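Local structure of fucose-binding lectin (Kordia periserrulae, 6HTN) at residues R16-Q21 with I66-I71; G94-A99 with K128-D133; E29-W32 with W37-G40. The protein binds methyl alpha-L-fucopyranoside in pockets between the blades of a beta-propeller and so probably acts as a fucose-specific lectin. All coordinates share one frame; numbering follows the deposited sequence.

Interaction 1: R16-Q21 with I66-I71; sequences RIYSLQ and IRVYAI. With MFU (methyl alpha-L-fucopyranoside), chain G; MFU (methyl alpha-L-fucopyranoside), chain H.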
loop_
_atom_site.group_PDB
_atom_site.type_symbol
_atom_site.label_atom_id
_atom_site.label_comp_id
_atom_site.label_asym_id
_atom_site.label_seq_id
_atom_site.Cartn_x
_atom_site.Cartn_y
_atom_site.Cartn_z
ATOM N N ARG A 16 14.902 -17.532 7.138
ATOM C CA ARG A 16 15.431 -16.257 6.624
ATOM C C ARG A 16 14.226 -15.348 6.368
ATOM O O ARG A 16 13.371 -15.731 5.521
ATOM C CB ARG A 16 16.328 -16.379 5.418
ATOM C CG ARG A 16 17.570 -17.231 5.656
ATOM C CD ARG A 16 18.566 -16.471 6.557
ATOM N NE ARG A 16 19.814 -17.268 6.732
ATOM C CZ ARG A 16 20.025 -18.189 7.652
ATOM N NH1 ARG A 16 19.113 -18.573 8.487
ATOM N NH2 ARG A 16 21.208 -18.763 7.700
ATOM N N ILE A 17 14.152 -14.219 7.046
ATOM C CA ILE A 17 12.983 -13.300 6.997
ATOM C C ILE A 17 13.469 -11.972 6.444
ATOM O O ILE A 17 14.372 -11.344 7.062
ATOM C CB ILE A 17 12.321 -13.178 8.367
ATOM C CG1 ILE A 17 12.053 -14.509 9.051
ATOM C CG2 ILE A 17 11.087 -12.297 8.282
ATOM C CD1 ILE A 17 11.159 -15.471 8.232
ATOM N N TYR A 18 12.884 -11.484 5.370
ATOM C CA TYR A 18 13.303 -10.283 4.644
ATOM C C TYR A 18 12.245 -9.192 4.777
ATOM O O TYR A 18 11.043 -9.464 4.566
ATOM C CB TYR A 18 13.560 -10.606 3.165
ATOM C CG TYR A 18 14.634 -11.658 2.981
ATOM C CD1 TYR A 18 15.988 -11.307 2.991
ATOM C CD2 TYR A 18 14.305 -12.994 2.928
ATOM C CE1 TYR A 18 16.971 -12.290 2.916
ATOM C CE2 TYR A 18 15.267 -13.969 2.842
ATOM C CZ TYR A 18 16.606 -13.620 2.841
ATOM O OH TYR A 18 17.571 -14.623 2.872
ATOM N N SER A 19 12.690 -7.990 5.075
ATOM C CA SER A 19 11.772 -6.838 5.226
ATOM C C SER A 19 12.470 -5.537 4.871
ATOM O O SER A 19 13.689 -5.469 4.827
ATOM C CB SER A 19 11.164 -6.803 6.577
ATOM O OG SER A 19 12.175 -6.586 7.605
ATOM N N LEU A 20 11.687 -4.506 4.563
ATOM C CA LEU A 20 12.190 -3.173 4.166
ATOM C C LEU A 20 12.176 -2.320 5.413
ATOM O O LEU A 20 11.097 -2.095 6.020
ATOM C CB LEU A 20 11.306 -2.579 3.071
ATOM C CG LEU A 20 11.713 -1.177 2.646
ATOM C CD1 LEU A 20 13.101 -1.157 2.052
ATOM C CD2 LEU A 20 10.686 -0.652 1.672
ATOM N N GLN A 21 13.332 -1.817 5.837
ATOM C CA GLN A 21 13.394 -1.002 7.079
ATOM C C GLN A 21 12.810 0.404 6.865
ATOM O O GLN A 21 13.215 1.111 5.980
ATOM C CB GLN A 21 14.832 -0.913 7.572
ATOM C CG GLN A 21 15.401 -2.272 7.935
ATOM C CD GLN A 21 16.895 -2.224 8.178
ATOM O OE1 GLN A 21 17.310 -1.892 9.317
ATOM N NE2 GLN A 21 17.707 -2.464 7.165
ATOM N N ILE A 66 19.597 -18.792 -2.207
ATOM C CA ILE A 66 18.439 -17.934 -1.856
ATOM C C ILE A 66 18.290 -16.891 -2.947
ATOM O O ILE A 66 19.261 -16.357 -3.476
ATOM C CB ILE A 66 18.629 -17.268 -0.479
ATOM C CG1 ILE A 66 18.950 -18.264 0.619
ATOM C CG2 ILE A 66 17.416 -16.414 -0.138
ATOM C CD1 ILE A 66 19.346 -17.645 1.952
ATOM N N ARG A 67 17.034 -16.587 -3.303
ATOM C CA ARG A 67 16.734 -15.499 -4.224
ATOM C C ARG A 67 15.653 -14.628 -3.586
ATOM O O ARG A 67 14.648 -15.153 -3.103
ATOM C CB ARG A 67 16.263 -16.052 -5.576
ATOM C CG ARG A 67 17.295 -16.888 -6.321
ATOM C CD ARG A 67 18.433 -16.048 -6.815
ATOM N NE ARG A 67 19.427 -16.825 -7.595
ATOM C CZ ARG A 67 20.425 -17.501 -7.058
ATOM N NH1 ARG A 67 20.617 -17.573 -5.747
ATOM N NH2 ARG A 67 21.250 -18.137 -7.884
ATOM N N VAL A 68 15.902 -13.329 -3.586
ATOM C CA VAL A 68 15.015 -12.320 -2.963
ATOM C C VAL A 68 14.664 -11.313 -4.048
ATOM O O VAL A 68 15.537 -10.882 -4.806
ATOM C CB VAL A 68 15.769 -11.638 -1.781
ATOM C CG1 VAL A 68 15.005 -10.546 -1.161
ATOM C CG2 VAL A 68 16.145 -12.639 -0.741
ATOM N N TYR A 69 13.394 -10.939 -4.122
ATOM C CA TYR A 69 12.828 -10.064 -5.165
ATOM C C TYR A 69 12.076 -8.896 -4.534
ATOM O O TYR A 69 11.201 -9.111 -3.688
ATOM C CB TYR A 69 11.893 -10.883 -6.085
ATOM C CG TYR A 69 12.569 -12.053 -6.760
ATOM C CD1 TYR A 69 13.283 -11.863 -7.932
ATOM C CD2 TYR A 69 12.592 -13.296 -6.150
ATOM C CE1 TYR A 69 13.966 -12.926 -8.517
ATOM C CE2 TYR A 69 13.285 -14.353 -6.706
ATOM C CZ TYR A 69 13.989 -14.162 -7.882
ATOM O OH TYR A 69 14.733 -15.193 -8.407
ATOM N N ALA A 70 12.426 -7.688 -4.931
ATOM C CA ALA A 70 11.805 -6.469 -4.418
ATOM C C ALA A 70 11.692 -5.468 -5.533
ATOM O O ALA A 70 12.197 -5.700 -6.618
ATOM C CB ALA A 70 12.617 -5.894 -3.264
ATOM N N ILE A 71 11.022 -4.363 -5.276
ATOM C CA ILE A 71 11.000 -3.219 -6.214
ATOM C C ILE A 71 12.134 -2.266 -5.834
ATOM O O ILE A 71 12.215 -1.835 -4.679
ATOM C CB ILE A 71 9.638 -2.527 -6.222
ATOM C CG1 ILE A 71 8.484 -3.515 -6.428
ATOM C CG2 ILE A 71 9.660 -1.431 -7.285
ATOM C CD1 ILE A 71 8.693 -4.461 -7.586
HETATM C C1 MFU G . 24.000 -16.481 6.798
HETATM C C2 MFU G . 23.516 -15.120 6.293
HETATM C C3 MFU G . 23.575 -14.921 4.814
HETATM C C4 MFU G . 22.720 -15.993 4.158
HETATM C C5 MFU G . 23.336 -17.296 4.697
HETATM C C6 MFU G . 22.498 -18.508 4.181
HETATM O O1 MFU G . 25.303 -16.470 6.329
HETATM O O2 MFU G . 24.419 -14.085 6.831
HETATM O O3 MFU G . 23.081 -13.640 4.358
HETATM O O4 MFU G . 21.358 -15.965 4.646
HETATM O O5 MFU G . 23.158 -17.454 6.110
HETATM C CM MFU G . 25.983 -17.685 6.747
HETATM C C1 MFU H . 21.662 -16.523 -11.368
HETATM C C2 MFU H . 20.781 -15.286 -11.534
HETATM C C3 MFU H . 19.528 -15.698 -12.303
HETATM C C4 MFU H . 18.810 -16.766 -11.541
HETATM C C5 MFU H . 19.766 -17.983 -11.408
HETATM C C6 MFU H . 19.114 -19.103 -10.635
HETATM O O1 MFU H . 22.099 -16.859 -12.696
HETATM O O2 MFU H . 21.544 -14.312 -12.251
HETATM O O3 MFU H . 18.731 -14.532 -12.533
HETATM O O4 MFU H . 18.457 -16.378 -10.219
HETATM O O5 MFU H . 20.959 -17.524 -10.654
HETATM C CM MFU H . 22.874 -18.068 -12.589
#

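Interaction 2: G94-A99 with K128-D133; sequences GQFYGA and KEYCWD. With MFU (methyl alpha-L-fucopyranoside), chain I; MFU (methyl alpha-L-fucopyranoside), chain H.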
loop_
_atom_site.group_PDB
_atom_site.type_symbol
_atom_site.label_atom_id
_atom_site.label_comp_id
_atom_site.label_asym_id
_atom_site.label_seq_id
_atom_site.Cartn_x
_atom_site.Cartn_y
_atom_site.Cartn_z
ATOM N N GLY A 94 16.334 -5.035 -13.104
ATOM C CA GLY A 94 16.221 -3.920 -14.028
ATOM C C GLY A 94 15.471 -4.246 -15.310
ATOM O O GLY A 94 15.321 -3.350 -16.145
ATOM N N GLN A 95 14.980 -5.457 -15.515
ATOM C CA GLN A 95 14.281 -5.823 -16.774
ATOM C C GLN A 95 12.821 -5.328 -16.797
ATOM O O GLN A 95 12.324 -4.963 -17.880
ATOM C CB GLN A 95 14.358 -7.315 -17.035
ATOM C CG GLN A 95 15.789 -7.807 -17.287
ATOM C CD GLN A 95 15.770 -9.206 -17.868
ATOM O OE1 GLN A 95 15.021 -9.472 -18.822
ATOM N NE2 GLN A 95 16.600 -10.098 -17.339
ATOM N N PHE A 96 12.109 -5.372 -15.664
ATOM C CA PHE A 96 10.653 -5.168 -15.667
ATOM C C PHE A 96 10.242 -4.213 -14.561
ATOM O O PHE A 96 10.762 -4.260 -13.441
ATOM C CB PHE A 96 9.933 -6.506 -15.469
ATOM C CG PHE A 96 10.278 -7.527 -16.525
ATOM C CD1 PHE A 96 9.765 -7.398 -17.806
ATOM C CD2 PHE A 96 11.105 -8.578 -16.235
ATOM C CE1 PHE A 96 10.076 -8.330 -18.788
ATOM C CE2 PHE A 96 11.438 -9.500 -17.222
ATOM C CZ PHE A 96 10.924 -9.377 -18.474
ATOM N N TYR A 97 9.218 -3.414 -14.860
ATOM C CA TYR A 97 8.570 -2.585 -13.839
ATOM C C TYR A 97 7.754 -3.449 -12.917
ATOM O O TYR A 97 7.071 -4.380 -13.382
ATOM C CB TYR A 97 7.641 -1.555 -14.478
ATOM C CG TYR A 97 8.367 -0.416 -15.150
ATOM C CD1 TYR A 97 9.013 0.556 -14.410
ATOM C CD2 TYR A 97 8.370 -0.298 -16.516
ATOM C CE1 TYR A 97 9.652 1.624 -15.013
ATOM C CE2 TYR A 97 8.993 0.770 -17.150
ATOM C CZ TYR A 97 9.650 1.732 -16.390
ATOM O OH TYR A 97 10.250 2.783 -17.043
ATOM N N GLY A 98 7.788 -3.142 -11.627
ATOM C CA GLY A 98 6.946 -3.816 -10.639
ATOM C C GLY A 98 6.213 -2.828 -9.806
ATOM O O GLY A 98 6.787 -1.832 -9.406
ATOM N N ALA A 99 4.945 -3.103 -9.548
ATOM C CA ALA A 99 4.056 -2.185 -8.841
ATOM C C ALA A 99 3.543 -2.830 -7.562
ATOM O O ALA A 99 2.654 -2.305 -6.981
ATOM C CB ALA A 99 2.963 -1.791 -9.816
ATOM N N LYS A 128 1.995 -10.118 -13.934
ATOM C CA LYS A 128 2.922 -10.797 -14.827
ATOM C C LYS A 128 3.655 -11.891 -14.079
ATOM O O LYS A 128 3.957 -11.740 -12.879
ATOM C CB LYS A 128 3.943 -9.812 -15.403
ATOM C CG LYS A 128 3.371 -8.764 -16.320
ATOM C CD LYS A 128 2.766 -9.396 -17.569
ATOM C CE LYS A 128 2.621 -8.437 -18.722
ATOM N NZ LYS A 128 2.135 -9.145 -19.940
ATOM N N GLU A 129 4.036 -12.929 -14.824
ATOM C CA GLU A 129 4.907 -14.021 -14.345
ATOM C C GLU A 129 6.208 -13.949 -15.123
ATOM O O GLU A 129 6.165 -13.909 -16.364
ATOM C CB GLU A 129 4.232 -15.351 -14.594
ATOM C CG GLU A 129 5.050 -16.587 -14.268
ATOM C CD GLU A 129 4.405 -17.882 -14.753
ATOM O OE1 GLU A 129 4.067 -17.903 -15.965
ATOM O OE2 GLU A 129 4.257 -18.837 -13.949
ATOM N N TYR A 130 7.331 -13.964 -14.407
ATOM C CA TYR A 130 8.666 -14.019 -15.004
ATOM C C TYR A 130 9.281 -15.354 -14.644
ATOM O O TYR A 130 9.154 -15.831 -13.518
ATOM C CB TYR A 130 9.504 -12.832 -14.510
ATOM C CG TYR A 130 8.809 -11.523 -14.719
ATOM C CD1 TYR A 130 8.601 -11.040 -15.990
ATOM C CD2 TYR A 130 8.311 -10.804 -13.643
ATOM C CE1 TYR A 130 7.895 -9.861 -16.195
ATOM C CE2 TYR A 130 7.610 -9.619 -13.848
ATOM C CZ TYR A 130 7.385 -9.162 -15.125
ATOM O OH TYR A 130 6.724 -7.988 -15.376
ATOM N N CYS A 131 9.867 -15.986 -15.669
ATOM C CA CYS A 131 10.260 -17.407 -15.564
ATOM C C CYS A 131 11.748 -17.576 -15.822
ATOM O O CYS A 131 12.287 -16.985 -16.801
ATOM C CB CYS A 131 9.559 -18.246 -16.637
ATOM S SG CYS A 131 7.758 -18.095 -16.598
ATOM N N TRP A 132 12.367 -18.372 -14.980
ATOM C CA TRP A 132 13.778 -18.806 -15.170
ATOM C C TRP A 132 13.801 -20.320 -15.205
ATOM O O TRP A 132 13.362 -20.985 -14.272
ATOM C CB TRP A 132 14.674 -18.286 -14.036
ATOM C CG TRP A 132 16.101 -18.760 -14.158
ATOM C CD1 TRP A 132 16.659 -19.837 -13.560
ATOM C CD2 TRP A 132 17.130 -18.094 -14.888
ATOM N NE1 TRP A 132 17.979 -19.893 -13.860
ATOM C CE2 TRP A 132 18.299 -18.862 -14.697
ATOM C CE3 TRP A 132 17.168 -16.960 -15.681
ATOM C CZ2 TRP A 132 19.513 -18.481 -15.269
ATOM C CZ3 TRP A 132 18.366 -16.575 -16.243
ATOM C CH2 TRP A 132 19.522 -17.335 -16.032
ATOM N N ASP A 133 14.384 -20.865 -16.303
ATOM C CA ASP A 133 14.568 -22.334 -16.411
ATOM C C ASP A 133 16.048 -22.641 -16.691
ATOM O O ASP A 133 16.338 -23.816 -16.961
ATOM C CB ASP A 133 13.717 -22.886 -17.540
ATOM C CG ASP A 133 12.203 -22.704 -17.349
ATOM O OD1 ASP A 133 11.702 -23.000 -16.259
ATOM O OD2 ASP A 133 11.533 -22.449 -18.396
HETATM C C1 MFU I . 6.057 -22.079 -18.108
HETATM C C2 MFU I . 5.140 -20.884 -17.906
HETATM C C3 MFU I . 3.885 -21.290 -17.166
HETATM C C4 MFU I . 4.139 -22.020 -15.926
HETATM C C5 MFU I . 5.038 -23.205 -16.262
HETATM C C6 MFU I . 5.401 -24.041 -15.104
HETATM O O1 MFU I . 5.258 -22.831 -19.019
HETATM O O2 MFU I . 4.899 -20.216 -19.140
HETATM O O3 MFU I . 3.074 -20.094 -16.974
HETATM O O4 MFU I . 4.956 -21.203 -14.996
HETATM O O5 MFU I . 6.213 -22.804 -16.969
HETATM C CM MFU I . 5.952 -23.954 -19.518
HETATM C C1 MFU H . 21.662 -16.523 -11.368
HETATM C C2 MFU H . 20.781 -15.286 -11.534
HETATM C C3 MFU H . 19.528 -15.698 -12.303
HETATM C C4 MFU H . 18.810 -16.766 -11.541
HETATM C C5 MFU H . 19.766 -17.983 -11.408
HETATM C C6 MFU H . 19.114 -19.103 -10.635
HETATM O O1 MFU H . 22.099 -16.859 -12.696
HETATM O O2 MFU H . 21.544 -14.312 -12.251
HETATM O O3 MFU H . 18.731 -14.532 -12.533
HETATM O O4 MFU H . 18.457 -16.378 -10.219
HETATM O O5 MFU H . 20.959 -17.524 -10.654
HETATM C CM MFU H . 22.874 -18.068 -12.589
HETATM O O HOH W 1 5.914 -6.796 -13.128
#

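Interaction 3: E29-W32 with W37-G40; sequences ERCW and WYDG. With MFU (methyl alpha-L-fucopyranoside), chain G; MFU (methyl alpha-L-fucopyranoside), chain O.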
loop_
_atom_site.group_PDB
_atom_site.type_symbol
_atom_site.label_atom_id
_atom_site.label_comp_id
_atom_site.label_asym_id
_atom_site.label_seq_id
_atom_site.Cartn_x
_atom_site.Cartn_y
_atom_site.Cartn_z
ATOM N N GLU A 29 17.705 -8.622 6.579
ATOM C CA GLU A 29 17.605 -10.095 6.611
ATOM C C GLU A 29 17.749 -10.555 8.046
ATOM O O GLU A 29 18.801 -10.198 8.672
ATOM C CB GLU A 29 18.685 -10.728 5.758
ATOM C CG GLU A 29 18.685 -12.242 5.809
ATOM C CD GLU A 29 19.848 -12.875 5.087
ATOM O OE1 GLU A 29 20.990 -12.338 5.178
ATOM O OE2 GLU A 29 19.625 -13.927 4.379
ATOM N N ARG A 30 16.771 -11.211 8.587
ATOM C CA ARG A 30 16.821 -11.780 9.950
ATOM C C ARG A 30 16.942 -13.290 9.835
ATOM O O ARG A 30 16.240 -13.902 9.001
ATOM C CB ARG A 30 15.649 -11.373 10.809
ATOM C CG ARG A 30 15.636 -9.878 11.088
ATOM C CD ARG A 30 16.744 -9.442 12.087
ATOM N NE ARG A 30 16.313 -9.831 13.404
ATOM C CZ ARG A 30 17.131 -9.819 14.506
ATOM N NH1 ARG A 30 18.397 -9.539 14.380
ATOM N NH2 ARG A 30 16.610 -10.002 15.682
ATOM N N CYS A 31 17.838 -13.861 10.610
ATOM C CA CYS A 31 18.222 -15.282 10.469
ATOM C C CYS A 31 18.009 -16.060 11.731
ATOM O O CYS A 31 18.328 -15.556 12.826
ATOM C CB CYS A 31 19.688 -15.388 10.106
ATOM S SG CYS A 31 20.231 -14.430 8.708
ATOM N N TRP A 32 17.526 -17.295 11.593
ATOM C CA TRP A 32 17.430 -18.247 12.718
ATOM C C TRP A 32 18.121 -19.518 12.261
ATOM O O TRP A 32 17.702 -20.078 11.217
ATOM C CB TRP A 32 16.003 -18.529 13.117
ATOM C CG TRP A 32 15.811 -19.569 14.176
ATOM C CD1 TRP A 32 15.850 -20.932 14.032
ATOM C CD2 TRP A 32 15.560 -19.302 15.560
ATOM N NE1 TRP A 32 15.607 -21.531 15.239
ATOM C CE2 TRP A 32 15.428 -20.551 16.200
ATOM C CE3 TRP A 32 15.427 -18.134 16.315
ATOM C CZ2 TRP A 32 15.151 -20.636 17.564
ATOM C CZ3 TRP A 32 15.142 -18.220 17.663
ATOM C CH2 TRP A 32 15.023 -19.470 18.276
ATOM N N TRP A 37 17.687 -15.171 16.889
ATOM C CA TRP A 37 17.639 -14.349 15.676
ATOM C C TRP A 37 18.850 -13.452 15.570
ATOM O O TRP A 37 19.255 -12.818 16.621
ATOM C CB TRP A 37 16.361 -13.524 15.685
ATOM C CG TRP A 37 15.146 -14.359 15.501
ATOM C CD1 TRP A 37 14.283 -14.816 16.437
ATOM C CD2 TRP A 37 14.639 -14.821 14.224
ATOM N NE1 TRP A 37 13.276 -15.567 15.847
ATOM C CE2 TRP A 37 13.506 -15.588 14.513
ATOM C CE3 TRP A 37 15.071 -14.669 12.919
ATOM C CZ2 TRP A 37 12.734 -16.166 13.481
ATOM C CZ3 TRP A 37 14.327 -15.236 11.887
ATOM C CH2 TRP A 37 13.204 -15.979 12.203
ATOM N N TYR A 38 19.408 -13.324 14.395
ATOM C CA TYR A 38 20.534 -12.417 14.145
ATOM C C TYR A 38 20.421 -11.753 12.793
ATOM O O TYR A 38 19.619 -12.213 11.911
ATOM C CB TYR A 38 21.834 -13.199 14.346
ATOM C CG TYR A 38 22.162 -14.219 13.284
ATOM C CD1 TYR A 38 22.846 -13.887 12.136
ATOM C CD2 TYR A 38 21.772 -15.534 13.463
ATOM C CE1 TYR A 38 23.128 -14.830 11.152
ATOM C CE2 TYR A 38 22.077 -16.510 12.501
ATOM C CZ TYR A 38 22.750 -16.149 11.343
ATOM O OH TYR A 38 23.026 -17.037 10.348
ATOM N N ASP A 39 21.168 -10.716 12.570
ATOM C CA ASP A 39 21.167 -9.997 11.290
ATOM C C ASP A 39 22.000 -10.761 10.279
ATOM O O ASP A 39 23.215 -11.003 10.473
ATOM C CB ASP A 39 21.687 -8.567 11.375
ATOM C CG ASP A 39 20.812 -7.582 12.124
ATOM O OD1 ASP A 39 19.649 -7.900 12.458
ATOM O OD2 ASP A 39 21.421 -6.517 12.518
ATOM N N GLY A 40 21.427 -11.068 9.117
ATOM C CA GLY A 40 22.146 -11.695 8.026
ATOM C C GLY A 40 22.961 -10.735 7.208
ATOM O O GLY A 40 22.754 -9.489 7.281
HETATM C C1 MFU G . 24.000 -16.481 6.798
HETATM C C2 MFU G . 23.516 -15.120 6.293
HETATM C C3 MFU G . 23.575 -14.921 4.814
HETATM C C4 MFU G . 22.720 -15.993 4.158
HETATM C C5 MFU G . 23.336 -17.296 4.697
HETATM C C6 MFU G . 22.498 -18.508 4.181
HETATM O O1 MFU G . 25.303 -16.470 6.329
HETATM O O2 MFU G . 24.419 -14.085 6.831
HETATM O O3 MFU G . 23.081 -13.640 4.358
HETATM O O4 MFU G . 21.358 -15.965 4.646
HETATM O O5 MFU G . 23.158 -17.454 6.110
HETATM C CM MFU G . 25.983 -17.685 6.747
HETATM C C1 MFU O . 10.195 -20.671 18.031
HETATM C C2 MFU O . 10.075 -19.176 17.739
HETATM C C3 MFU O . 11.267 -18.716 16.997
HETATM C C4 MFU O . 11.548 -19.435 15.716
HETATM C C5 MFU O . 11.738 -20.931 16.122
HETATM C C6 MFU O . 11.952 -21.750 14.885
HETATM O O1 MFU O . 11.310 -20.767 18.900
HETATM O O2 MFU O . 9.979 -18.530 19.026
HETATM O O3 MFU O . 11.153 -17.267 16.771
HETATM O O4 MFU O . 10.417 -19.342 14.854
HETATM O O5 MFU O . 10.572 -21.331 16.810
HETATM C CM MFU O . 11.642 -22.182 19.177
HETATM O O HOH W 2 18.150 -10.514 18.057
#

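Interaction 1: R16-Q21 with I66-I71
Val68 sets its CG2 methyl over the ring of Tyr18, 3.7 Å from the ring centroid and 10° off the normal, a CH-pi contact. Val68 has CG1 anti to its backbone N (chi1 176°), which leaves CG2 beside that N and directed at the tyrosine. Further apolar contact comes from Ile66, whose CG2 lies 4.2 Å from Tyr18 CZ; its CD1 reaches Arg16 CG at 4.1 Å. No hydrogen bond joins the two strands, which run nearly parallel, 16° apart, with axes 9.4 Å apart at their closest; side chains bridge the gap, with Trp87 packing against Tyr18, Ile66 and Val68. The Tyr18 hydroxyl is satisfied within its own sheet, by Glu29.

Both arginines turn their guanidinium groups to sugars, braced by salt bridges to Asp33 and Asp83. Arg16, bent at chi2, gives NH2 to ring oxygen O5 of the chain G fucoside at 2.8 Å and NE to its O4 at 2.9 Å. Arg67 grips the chain H fucoside through the same pair of oxygens, and its NH1 donates to Ile66 O at 2.9 Å. These are the second strands of two adjacent four-stranded blades, packed through side chains beside a fucose pocket, as in a beta-propeller.

Interaction 2: G94-A99 with K128-D133
The rings of Phe96 and Tyr130 lie on one another as an offset stack, centroids 4.1 Å apart and planes 19° from parallel. Over the middle of the Phe96 face sits Tyr130 CE1, 3.4 Å from Phe96 CG; over the Tyr130 face, displaced toward its rim, sits Phe96 CD2. The side chains run in opposing directions as they overlap, bringing the tyrosine hydroxyl back beside the phenylalanine CB, 3.5 Å from Tyr130 OH. At the edge of the Tyr130 ring, in its plane, a water lies 2.7 Å from both Tyr130 OH and Tyr97 O, tying the loop backbone to the strand. Val139 of the neighbouring strand packs against both rings.

Further along strand 127-132 the side chains turn to sugar. Trp132 offers one face of its indole to the chain H fucoside, with NE1 3.5 Å from the sugar C6. Glu129, with CG anti to its backbone N (chi1 175°) and the chain extended beyond, reaches out to take two hydroxyls of the chain I fucoside, O3 on OE1 at 2.6 Å and O4 on OE2 at 2.7 Å. Tyr142 N also holds OE1 and so helps to position the carboxylate, while Trp37 of the second subunit bonds the same sugar.

Between the two segments, then, the contact is an apolar ring stack whose one polar link is the water at the tyrosine hydroxyl. The chemistry implies a division of labour along the strand: Tyr130 holds the loop, while its neighbours bind sugar, Glu129 by hydrogen bonds and Trp132 by an aromatic face.

Interaction 3: E29-W32 with W37-G40
Cys31 and Tyr38 form the hydrogen-bonded pair of an antiparallel beta hairpin, the last two strands of the first propeller blade: Cys31 N reaches Tyr38 O at 2.8 Å and Tyr38 N returns to Cys31 O at 2.9 Å. Gly40 N to Glu29 O, 2.8 Å and 170° at the hydrogen, is the straightest bond of the hairpin. Packing is close here. Cys31 CB lies over the tyrosine ring, 3.5 Å from its centroid. Tyr38 reaches this place with CG between the backbone N and the carbonyl carbon (chi1 72°), and its hydroxyl bonds Asp33. Gly40 CA fits 3.4 Å from Cys31 SG, close by the Glu29 carboxylate that receives two hydroxyls of the chain G fucoside.

On the other face the tryptophans pack just as closely, Trp32 CB over the six-membered ring of Trp37. The looser, wetter part of that face is the Arg30-Asp39 salt bridge, guanidinium and carboxylate turned 67° to each other, with a water joining Arg30 NH2 to Trp37 O. Arg30 NE turns to the C-terminal Glu144 of the second subunit.

Trp32 lays a ring face on the chain O fucoside, and Trp37 NE1 donates to its O3 at 2.9 Å.

Interaction 1 is the buried one, near the centre of the chain, where two blades meet through apolar side chains; interactions 2 and 3 are partly buried and lie on opposite sides of that centre, about 27 Å apart between centres. Interactions 1 and 3 share the first blade: their strands 13-20 and 27-32 are sheet neighbours, joined by Ile17 O to Arg30 N at 2.8 Å and by Arg16 CD on Cys31 SG at 3.4 Å, and both contacts touch the chain G fucoside. Interaction 2 touches interaction 1 where Ile71 packs on Gly98, and both reach the chain H fucoside. Backbone pairing holds interaction 3 alone, whereas interactions 1 and 2 rely on side chains, methyl-on-ring in one and ring-on-ring in the other.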